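Local structure of putative isohexenylglutaconyl-CoA hydratase (Pseudomonas aeruginosa, 4ZU2) at residues L11-E15 and G16-I20; R77-G80 and A81-R85; A107-E110 and G111-G115; A147-A150 and P151-R155; G225-G228 and A229-D233. The protein probably hydrates isohexenylglutaconyl-CoA during bacterial breakdown of citronellate, and belongs to the crotonase (enoyl-CoA hydratase/isomerase) family. All blocks are in the same frame, centred on the assembly; numbering follows the deposited sequence.

Contact 1: L11-E15 and G16-I20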
# COMPACT_ATOMS: atom_id res chain seq x y z
N LEU A 11 7.60 -14.30 -30.59
CA LEU A 11 7.86 -12.87 -30.58
C LEU A 11 7.14 -12.15 -31.75
O LEU A 11 7.19 -12.61 -32.90
CB LEU A 11 9.36 -12.65 -30.66
CG LEU A 11 10.18 -13.53 -29.69
CD1 LEU A 11 11.67 -13.18 -29.69
CD2 LEU A 11 9.62 -13.35 -28.30
N GLU A 12 6.44 -11.04 -31.45
CA GLU A 12 5.74 -10.27 -32.50
C GLU A 12 6.01 -8.76 -32.45
O GLU A 12 5.25 -7.99 -31.88
CB GLU A 12 4.22 -10.49 -32.41
CG GLU A 12 3.75 -11.96 -32.18
CD GLU A 12 2.21 -12.05 -32.07
OE1 GLU A 12 1.53 -11.71 -33.06
OE2 GLU A 12 1.67 -12.42 -31.01
N PRO A 13 7.11 -8.32 -33.04
CA PRO A 13 7.41 -6.87 -32.98
C PRO A 13 6.70 -5.96 -34.01
O PRO A 13 7.12 -5.84 -35.16
CB PRO A 13 8.94 -6.83 -33.20
CG PRO A 13 9.29 -8.13 -33.83
CD PRO A 13 8.20 -9.10 -33.64
N ILE A 14 5.66 -5.26 -33.57
CA ILE A 14 4.96 -4.29 -34.39
C ILE A 14 5.40 -2.86 -34.05
O ILE A 14 4.82 -2.21 -33.19
CB ILE A 14 3.43 -4.38 -34.18
CG1 ILE A 14 3.07 -4.37 -32.68
CG2 ILE A 14 2.91 -5.66 -34.80
CD1 ILE A 14 1.81 -3.52 -32.29
N GLU A 15 6.41 -2.36 -34.76
CA GLU A 15 6.85 -0.98 -34.63
C GLU A 15 7.59 -0.79 -33.32
O GLU A 15 8.71 -1.28 -33.17
CB GLU A 15 5.67 -0.00 -34.74
CG GLU A 15 4.87 -0.10 -36.01
CD GLU A 15 3.42 0.38 -35.81
OE1 GLU A 15 2.79 -0.06 -34.82
OE2 GLU A 15 2.93 1.19 -36.64
N GLY A 16 6.99 -0.08 -32.38
CA GLY A 16 7.60 0.08 -31.07
C GLY A 16 7.08 -0.91 -30.03
O GLY A 16 7.54 -0.86 -28.89
N VAL A 17 6.16 -1.80 -30.41
CA VAL A 17 5.53 -2.73 -29.45
C VAL A 17 6.00 -4.16 -29.69
O VAL A 17 5.82 -4.69 -30.76
CB VAL A 17 4.00 -2.64 -29.50
CG1 VAL A 17 3.39 -3.59 -28.51
CG2 VAL A 17 3.57 -1.17 -29.23
N LEU A 18 6.68 -4.74 -28.71
CA LEU A 18 7.10 -6.16 -28.81
C LEU A 18 6.11 -7.02 -28.01
O LEU A 18 6.05 -6.95 -26.79
CB LEU A 18 8.54 -6.36 -28.32
CG LEU A 18 9.06 -7.81 -28.16
CD1 LEU A 18 9.00 -8.60 -29.46
CD2 LEU A 18 10.48 -7.79 -27.66
N ARG A 19 5.28 -7.78 -28.72
CA ARG A 19 4.40 -8.75 -28.09
C ARG A 19 5.14 -10.06 -27.85
O ARG A 19 5.83 -10.55 -28.74
CB ARG A 19 3.22 -9.05 -28.99
CG ARG A 19 2.16 -8.01 -28.90
CD ARG A 19 2.09 -7.16 -30.18
NE ARG A 19 1.07 -6.11 -30.18
CZ ARG A 19 -0.21 -6.26 -29.83
NH1 ARG A 19 -0.70 -7.41 -29.40
NH2 ARG A 19 -1.02 -5.24 -29.90
N ILE A 20 4.95 -10.65 -26.68
CA ILE A 20 5.69 -11.86 -26.28
C ILE A 20 4.68 -12.86 -25.76
O ILE A 20 3.98 -12.58 -24.79
CB ILE A 20 6.71 -11.59 -25.15
CG1 ILE A 20 7.64 -10.41 -25.50
CG2 ILE A 20 7.51 -12.88 -24.81
CD1 ILE A 20 8.41 -9.89 -24.34
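Arg19 lies against Glu12 and Ile14 on one face of an antiparallel beta hairpin. Its CB sits 3.8 Å from Glu12 CB, within a hydrogen-bonded pair. The chain then bends at chi2 (109°), which carries it along the hairpin toward the turn. Arg19 CD comes near Glu12 O and lies 3.9 Å from Ile14 CG1. NE follows, 3.4 Å from Ile14 CD1. This methyl stands at the edge of the guanidinium, near its plane. CZ and NH2 pass farther from the same methyl. At the tip, NH1 stays 5.8 Å from Glu12 OE2. Arg58 NH1 lies close to Arg19 NH1, and Arg58 also makes a long, weak ion pair with Glu12. Ile14 CD1 also packs on Val17 CB at 3.7 Å.

The backbone fixes this register. Glu12 N donates to Arg19 O at 2.8 Å, in the carbonyl plane, and Arg19 N returns a bond to Glu12 O. Ile14 and Val17 are likewise bonded both ways around a type II' turn. Glu15 takes the positive-phi corner of that turn (74°), and its carboxylate forms a salt bridge with Arg205. On the other face, Leu18 CD1 meets Pro13 CB at 4.1 Å, while Leu18 also packs on Val42 of helix 33-47.

Arg19 thus packs through CB, CD and NE. NE is buried beside a methyl with no polar partner in the model, which probably costs some solvation.

Contact 2: R77-G80 and A81-R85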
# COMPACT_ATOMS: atom_id res chain seq x y z
N ARG A 77 15.69 -32.74 -8.47
CA ARG A 77 15.98 -33.48 -7.25
C ARG A 77 17.26 -34.28 -7.41
O ARG A 77 17.96 -34.50 -6.45
CB ARG A 77 14.89 -34.46 -6.91
CG ARG A 77 13.72 -33.83 -6.32
CD ARG A 77 13.12 -34.65 -5.29
NE ARG A 77 11.87 -34.06 -4.89
CZ ARG A 77 11.73 -33.15 -3.93
NH1 ARG A 77 12.78 -32.70 -3.23
NH2 ARG A 77 10.50 -32.72 -3.67
N ALA A 78 17.56 -34.70 -8.64
CA ALA A 78 18.77 -35.46 -8.92
C ALA A 78 20.02 -34.67 -8.58
O ALA A 78 21.07 -35.27 -8.31
CB ALA A 78 18.80 -35.90 -10.39
N ALA A 79 19.89 -33.33 -8.59
CA ALA A 79 21.02 -32.43 -8.28
C ALA A 79 20.95 -31.78 -6.88
O ALA A 79 21.84 -31.03 -6.48
CB ALA A 79 21.17 -31.41 -9.35
N GLY A 80 19.91 -32.08 -6.12
CA GLY A 80 19.84 -31.61 -4.76
C GLY A 80 19.56 -30.11 -4.53
O GLY A 80 19.14 -29.35 -5.43
N ALA A 81 19.73 -29.74 -3.27
CA ALA A 81 19.38 -28.43 -2.75
C ALA A 81 19.99 -27.27 -3.54
O ALA A 81 19.35 -26.24 -3.74
CB ALA A 81 19.79 -28.36 -1.33
N GLU A 82 21.21 -27.45 -4.01
CA GLU A 82 21.89 -26.40 -4.70
C GLU A 82 21.21 -26.08 -6.03
O GLU A 82 21.19 -24.91 -6.46
CB GLU A 82 23.37 -26.73 -4.84
CG GLU A 82 24.16 -26.37 -3.59
CD GLU A 82 24.10 -24.86 -3.31
OE1 GLU A 82 24.84 -24.13 -3.99
OE2 GLU A 82 23.29 -24.42 -2.46
N ALA A 83 20.57 -27.08 -6.63
CA ALA A 83 19.92 -26.88 -7.93
C ALA A 83 18.64 -26.14 -7.69
O ALA A 83 18.27 -25.26 -8.49
CB ALA A 83 19.63 -28.24 -8.66
N TYR A 84 17.92 -26.51 -6.63
CA TYR A 84 16.69 -25.81 -6.32
C TYR A 84 16.98 -24.32 -6.06
O TYR A 84 16.27 -23.49 -6.55
CB TYR A 84 15.92 -26.50 -5.18
CG TYR A 84 15.23 -27.75 -5.71
CD1 TYR A 84 14.17 -27.64 -6.60
CD2 TYR A 84 15.69 -29.03 -5.39
CE1 TYR A 84 13.55 -28.78 -7.13
CE2 TYR A 84 15.08 -30.16 -5.93
CZ TYR A 84 14.02 -30.02 -6.81
OH TYR A 84 13.39 -31.11 -7.33
N ARG A 85 18.05 -24.02 -5.31
CA ARG A 85 18.43 -22.64 -4.96
C ARG A 85 18.77 -21.82 -6.20
O ARG A 85 18.22 -20.73 -6.42
CB ARG A 85 19.62 -22.66 -3.98
CG ARG A 85 20.02 -21.39 -3.32
CD ARG A 85 21.32 -21.58 -2.44
NE ARG A 85 22.52 -21.93 -3.22
CZ ARG A 85 23.08 -21.16 -4.16
NH1 ARG A 85 22.58 -19.97 -4.47
NH2 ARG A 85 24.16 -21.58 -4.78
O HOH W 1 23.10 -29.91 -3.77
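Arg77 and Tyr84 make the tightest side-chain approach where the loop after helix 70-76 enters helix 81-99. It is a van der Waals contact. Arg77 CG lies in the plane of the tyrosine ring, at its edge, a tight 2.9 Å from Tyr84 OH. The arginine chain then bends at chi2 (-143°), and the hydroxyl lies over one face of the guanidinium, offset toward its rim. The guanidinium and ring planes are 52° apart, so the two groups do not stack. Arg77 N is also near Tyr84 OH, but the angle is too poor for a hydrogen bond. The hydroxyl is bonded instead to Met73 O.

Among apolar contacts, Ala79 CB meets Ala83 CB at 3.6 Å, four residues on across the junction.

The backbone bonds start the helix. Gly80 is the N-cap, and its O accepts from Ala83 N at 2.9 Å and weakly from Tyr84 N. Its positive phi (73°) suits glycine. A water bridges the same end, donating to Ala79 O and accepting from Glu82 N at 3.1 Å.

One salt bridge lies within the helix. Arg85 grips Glu82 side-on, with NE 2.7 Å from OE2 and NH2 2.8 Å from OE1. Both oxygens are met on the syn side.

Arg77 NH1 donates to Val242 O of the second subunit, and Tyr84 packs on Ala239 of that subunit. The hydroxyl bond and this intersubunit bond thus hold the two polar tips separately, while Arg77 CG presses against the Tyr84 hydroxyl, between the loop and the first turn of the helix.

Contact 3: A107-E110 and G111-G115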
# COMPACT_ATOMS: atom_id res chain seq x y z
N ALA A 107 0.56 -6.84 -19.09
CA ALA A 107 0.17 -8.23 -19.04
C ALA A 107 -1.30 -8.43 -19.38
O ALA A 107 -2.16 -7.87 -18.75
CB ALA A 107 0.51 -8.87 -17.69
N LEU A 108 -1.56 -9.29 -20.36
CA LEU A 108 -2.91 -9.72 -20.69
C LEU A 108 -3.12 -11.13 -20.13
O LEU A 108 -2.62 -12.13 -20.68
CB LEU A 108 -3.10 -9.64 -22.21
CG LEU A 108 -4.53 -9.49 -22.77
CD1 LEU A 108 -5.25 -8.37 -22.08
CD2 LEU A 108 -4.48 -9.22 -24.24
N VAL A 109 -3.81 -11.22 -19.00
CA VAL A 109 -3.88 -12.49 -18.27
C VAL A 109 -5.26 -13.18 -18.44
O VAL A 109 -6.30 -12.60 -18.18
CB VAL A 109 -3.47 -12.30 -16.76
CG1 VAL A 109 -2.08 -11.63 -16.63
CG2 VAL A 109 -4.48 -11.50 -16.03
N GLU A 110 -5.23 -14.42 -18.91
CA GLU A 110 -6.43 -15.19 -19.16
C GLU A 110 -6.22 -16.53 -18.50
O GLU A 110 -5.10 -16.97 -18.41
CB GLU A 110 -6.62 -15.42 -20.64
CG GLU A 110 -6.68 -14.16 -21.43
CD GLU A 110 -6.71 -14.44 -22.90
OE1 GLU A 110 -7.84 -14.68 -23.43
OE2 GLU A 110 -5.60 -14.46 -23.50
N GLY A 111 -7.31 -17.15 -18.07
CA GLY A 111 -7.31 -18.51 -17.55
C GLY A 111 -6.42 -18.64 -16.33
O GLY A 111 -6.54 -17.86 -15.39
N ALA A 112 -5.48 -19.58 -16.37
CA ALA A 112 -4.62 -19.83 -15.21
C ALA A 112 -3.50 -18.80 -15.05
O ALA A 112 -2.67 -18.59 -15.96
CB ALA A 112 -4.05 -21.25 -15.28
N VAL A 113 -3.50 -18.16 -13.88
CA VAL A 113 -2.47 -17.19 -13.48
C VAL A 113 -1.98 -17.61 -12.09
O VAL A 113 -2.41 -17.09 -11.06
CB VAL A 113 -3.06 -15.78 -13.41
CG1 VAL A 113 -1.97 -14.75 -13.25
CG2 VAL A 113 -3.91 -15.49 -14.63
N LEU A 114 -1.15 -18.65 -12.05
CA LEU A 114 -0.84 -19.36 -10.80
C LEU A 114 0.67 -19.49 -10.51
O LEU A 114 1.46 -19.76 -11.42
CB LEU A 114 -1.35 -20.78 -10.89
CG LEU A 114 -2.84 -21.03 -11.15
CD1 LEU A 114 -3.07 -22.52 -11.29
CD2 LEU A 114 -3.72 -20.44 -10.04
N GLY A 115 1.02 -19.36 -9.23
CA GLY A 115 2.39 -19.50 -8.78
C GLY A 115 3.28 -18.51 -9.51
O GLY A 115 2.96 -17.35 -9.61
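Between Val109 and Val113 the backbone makes a corner rather than a hairpin. Their CA atoms are 6.9 Å apart, and the two segments share no hydrogen bond. The chain leaves strand 104-109 at Glu110 and turns at Gly111, whose phi of 60° favours glycine. Glu110 O comes within 3.3 Å of Ala112 N, but the angle is too poor for bonding. Ala112 N instead donates to His63 ND1, so the Ala112 N-H is satisfied by a side chain of another loop.

The side-chain contact is a single apolar touch. Val113 CG2 approaches Val109 CB at 3.9 Å. With chi1 at -169°, Val113 places CG1 anti to its own N and CG2 beside that N, where it can face back across the bend. The same methyl is 4.2 Å from Glu110 O. Glu110 itself runs extended beyond CG and packs on Leu193 of helix 190-205.

Phe135 of strand 134-136 touches both valines. Strand 104-109 belongs to the main sheet and is bonded to strands 54-59 and 126-130. Strand 112-114 instead joins the small sheet beside strand 134-136. The corner thus passes the chain from one sheet to the other. Gly115 then takes the N-cap position of helix 116-121, whose N-terminal end in crotonase relatives helps form the oxyanion hole.

Contact 4: A147-A150 and P151-R155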
# COMPACT_ATOMS: atom_id res chain seq x y z
N ALA A 147 8.58 -18.09 -2.78
CA ALA A 147 9.75 -17.45 -2.14
C ALA A 147 10.24 -16.21 -2.85
O ALA A 147 10.40 -15.15 -2.23
CB ALA A 147 10.88 -18.42 -2.04
N GLN A 148 10.45 -16.34 -4.16
CA GLN A 148 10.83 -15.20 -4.99
C GLN A 148 9.62 -14.29 -5.21
O GLN A 148 9.78 -13.11 -5.44
CB GLN A 148 11.32 -15.63 -6.37
CG GLN A 148 12.49 -16.57 -6.40
CD GLN A 148 13.72 -15.96 -5.79
OE1 GLN A 148 14.24 -14.97 -6.28
NE2 GLN A 148 14.16 -16.52 -4.69
N ILE A 149 8.41 -14.86 -5.21
CA ILE A 149 7.20 -14.05 -5.40
C ILE A 149 6.96 -13.06 -4.24
O ILE A 149 6.45 -11.95 -4.48
CB ILE A 149 5.98 -14.96 -5.58
CG1 ILE A 149 6.08 -15.70 -6.93
CG2 ILE A 149 4.71 -14.26 -5.52
CD1 ILE A 149 5.33 -16.94 -6.94
N ALA A 150 7.30 -13.48 -3.02
CA ALA A 150 6.86 -12.77 -1.81
C ALA A 150 7.02 -11.24 -1.88
O ALA A 150 6.07 -10.49 -1.68
CB ALA A 150 7.57 -13.30 -0.59
N PRO A 151 8.22 -10.78 -2.17
CA PRO A 151 8.44 -9.33 -2.21
C PRO A 151 7.68 -8.62 -3.32
O PRO A 151 7.28 -7.49 -3.16
CB PRO A 151 9.96 -9.23 -2.42
CG PRO A 151 10.39 -10.52 -2.86
CD PRO A 151 9.46 -11.52 -2.32
N PHE A 152 7.43 -9.30 -4.43
CA PHE A 152 6.75 -8.66 -5.52
C PHE A 152 5.21 -8.61 -5.27
O PHE A 152 4.52 -7.69 -5.71
CB PHE A 152 7.14 -9.28 -6.85
CG PHE A 152 8.61 -9.12 -7.21
CD1 PHE A 152 9.10 -7.90 -7.67
CD2 PHE A 152 9.48 -10.20 -7.12
CE1 PHE A 152 10.42 -7.77 -8.02
CE2 PHE A 152 10.80 -10.08 -7.42
CZ PHE A 152 11.29 -8.86 -7.88
N VAL A 153 4.68 -9.56 -4.53
CA VAL A 153 3.26 -9.55 -4.25
C VAL A 153 2.95 -8.55 -3.12
O VAL A 153 1.91 -7.90 -3.15
CB VAL A 153 2.69 -10.96 -3.93
CG1 VAL A 153 3.26 -11.52 -2.64
CG2 VAL A 153 1.14 -10.91 -3.83
N VAL A 154 3.81 -8.47 -2.12
CA VAL A 154 3.63 -7.46 -1.06
C VAL A 154 3.73 -6.07 -1.71
O VAL A 154 2.90 -5.21 -1.46
CB VAL A 154 4.69 -7.63 0.04
CG1 VAL A 154 4.60 -6.49 1.07
CG2 VAL A 154 4.58 -9.00 0.66
N ARG A 155 4.69 -5.88 -2.61
CA ARG A 155 4.77 -4.63 -3.37
C ARG A 155 3.51 -4.42 -4.23
O ARG A 155 3.05 -3.30 -4.40
CB ARG A 155 6.04 -4.60 -4.23
CG ARG A 155 7.26 -4.17 -3.44
CD ARG A 155 8.59 -4.65 -3.97
NE ARG A 155 9.47 -4.77 -2.79
CZ ARG A 155 10.68 -4.25 -2.67
NH1 ARG A 155 11.24 -3.58 -3.68
NH2 ARG A 155 11.34 -4.41 -1.53
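Val153 turns CG1 into the position between its backbone N and carbonyl carbon (chi1 65°), which presses this methyl against the preceding turn. CG1 lies 3.1 Å from Ala150 O and farther from Ile149 O. Phe152 has CG anti to its carbonyl carbon (chi1 -63°), and its ring swings back toward Gln148. The ring edge does the touching, with CD2 3.4 Å from Gln148 O. Ile149 O also lies near the ring plane at the edge. Ile149 CG2 meets Val153 CB at 4.2 Å, one helical turn apart.

The backbone bonds run along the same turn. Ile149 O accepts from Val153 N at 3.0 Å and weakly from Phe152 N. Ala150 O accepts from Val154 N at 3.1 Å, in a nearly straight bond (170°). Val154 CG2 flanks the same oxygen. Pro151 N has no hydrogen to give, and its ring instead sets CD 3.5 Å from Gln148 O. The proline thus fits early in the helix, where no backbone donor is required of it.

Outside the segments, Phe152 packs on Leu95 of helix 81-99 and on Val123. Gln148 NE2 bonds to Asn88 OD1 and also to Leu231 O of the second subunit. Pro151 packs on Leu231 of the second subunit, and Arg155 NH2 bonds to Ser222 O of the same subunit.

This is a proline-bearing N-terminal helical turn, with Phe152 turned to its own chain and Pro151 to a neighbour, at a subunit interface in a trimer of crotonase-fold chains.

Contact 5: G225-G228 and A229-D233; sequences GELG and ALLDD
Leu227 and Leu231 form the close apolar part of this helix start. Leu227 CG lies 3.9 Å from Leu231 CD1, and the two side chains meet at an angle one turn apart. Backbone bonds tighten the same turn. Leu231 N donates to Leu227 O at 2.8 Å, Leu230 N to Glu226 O, and Asp232 N to Gly228 O. Leu230 CD2 makes a more distant contact, 4.2 Å from Gly225 O.

The exposed side carries the cap. Glu226 sends CG anti to its N (chi1 -170°) and bends at chi2 (-86°), bringing the carboxylate back over the first turn. OE2 accepts from Ala229 N at 2.9 Å on its syn side, somewhat out of the carboxylate plane, and the bond is nearly straight (169°). OE1 takes a weak bond from Gly228 N, at 3.1 Å. The negative group probably interacts favourably with the helix dipole.

Another copy of the protein covers part of the helix. Arg89 of the third subunit forms a salt bridge with Asp232, and Pro151 of that subunit packs on Leu227 and Leu230.

The whole is a glutamate N-cap on helix 227-242, at a subunit interface of the crotonase trimer.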
# COMPACT_ATOMS: atom_id res chain seq x y z
N GLY A 225 13.98 3.95 -1.01
CA GLY A 225 14.96 5.03 -0.97
C GLY A 225 14.62 6.13 0.03
O GLY A 225 13.51 6.62 0.04
N GLU A 226 15.56 6.47 0.90
CA GLU A 226 15.44 7.64 1.78
C GLU A 226 14.98 8.83 0.94
O GLU A 226 15.50 9.08 -0.14
CB GLU A 226 16.76 7.94 2.53
CG GLU A 226 16.61 9.01 3.65
CD GLU A 226 16.74 10.45 3.17
OE1 GLU A 226 16.12 11.37 3.78
OE2 GLU A 226 17.49 10.68 2.22
N LEU A 227 13.98 9.55 1.42
CA LEU A 227 13.27 10.56 0.59
C LEU A 227 14.15 11.74 0.16
O LEU A 227 14.18 12.15 -1.00
CB LEU A 227 12.04 11.07 1.37
CG LEU A 227 11.13 12.12 0.69
CD1 LEU A 227 10.41 11.61 -0.55
CD2 LEU A 227 10.09 12.64 1.70
N GLY A 228 14.93 12.25 1.10
CA GLY A 228 15.74 13.43 0.84
C GLY A 228 16.66 13.28 -0.33
O GLY A 228 16.63 14.06 -1.25
N ALA A 229 17.47 12.22 -0.28
CA ALA A 229 18.45 11.89 -1.30
C ALA A 229 17.76 11.43 -2.57
O ALA A 229 18.23 11.67 -3.69
CB ALA A 229 19.39 10.78 -0.77
N LEU A 230 16.65 10.73 -2.42
CA LEU A 230 15.91 10.41 -3.62
C LEU A 230 15.44 11.70 -4.37
O LEU A 230 15.62 11.85 -5.59
CB LEU A 230 14.76 9.46 -3.25
CG LEU A 230 13.86 9.02 -4.40
CD1 LEU A 230 14.67 8.30 -5.48
CD2 LEU A 230 12.79 8.11 -3.85
N LEU A 231 14.88 12.65 -3.65
CA LEU A 231 14.47 13.92 -4.30
C LEU A 231 15.60 14.67 -4.95
O LEU A 231 15.43 15.24 -6.05
CB LEU A 231 13.79 14.82 -3.29
CG LEU A 231 12.41 14.28 -2.94
CD1 LEU A 231 11.86 15.03 -1.80
CD2 LEU A 231 11.46 14.30 -4.13
N ASP A 232 16.75 14.64 -4.29
CA ASP A 232 17.97 15.27 -4.79
C ASP A 232 18.26 14.74 -6.15
O ASP A 232 18.45 15.51 -7.10
CB ASP A 232 19.17 14.98 -3.88
CG ASP A 232 19.09 15.70 -2.56
OD1 ASP A 232 18.20 16.56 -2.43
OD2 ASP A 232 19.90 15.43 -1.63
N ASP A 233 18.28 13.40 -6.25
CA ASP A 233 18.65 12.80 -7.50
C ASP A 233 17.59 13.07 -8.56
O ASP A 233 17.92 13.33 -9.75
CB ASP A 233 18.88 11.29 -7.34
CG ASP A 233 19.37 10.67 -8.63
OD1 ASP A 233 20.35 11.21 -9.21
OD2 ASP A 233 18.77 9.66 -9.07

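How the contacts relate
Contacts 3 and 4 touch within one chain, where Gly115 O lies 3.6 Å from Ile149 CD1. Through this touch contact 4 lies next to the helix start that in relatives contributes to the oxyanion hole, so it is probably near the active site. Contact 1 reaches the same main sheet as contact 3, with centres about 20 Å apart. Contacts 4 and 5 are about 8 Å apart at their nearest atoms within a chain, but they meet directly between subunits, through Pro151 and Leu231. Contacts 2 and 4 both face the second subunit, with nearest atoms about 6 Å apart. Contact 1 touches no other subunit.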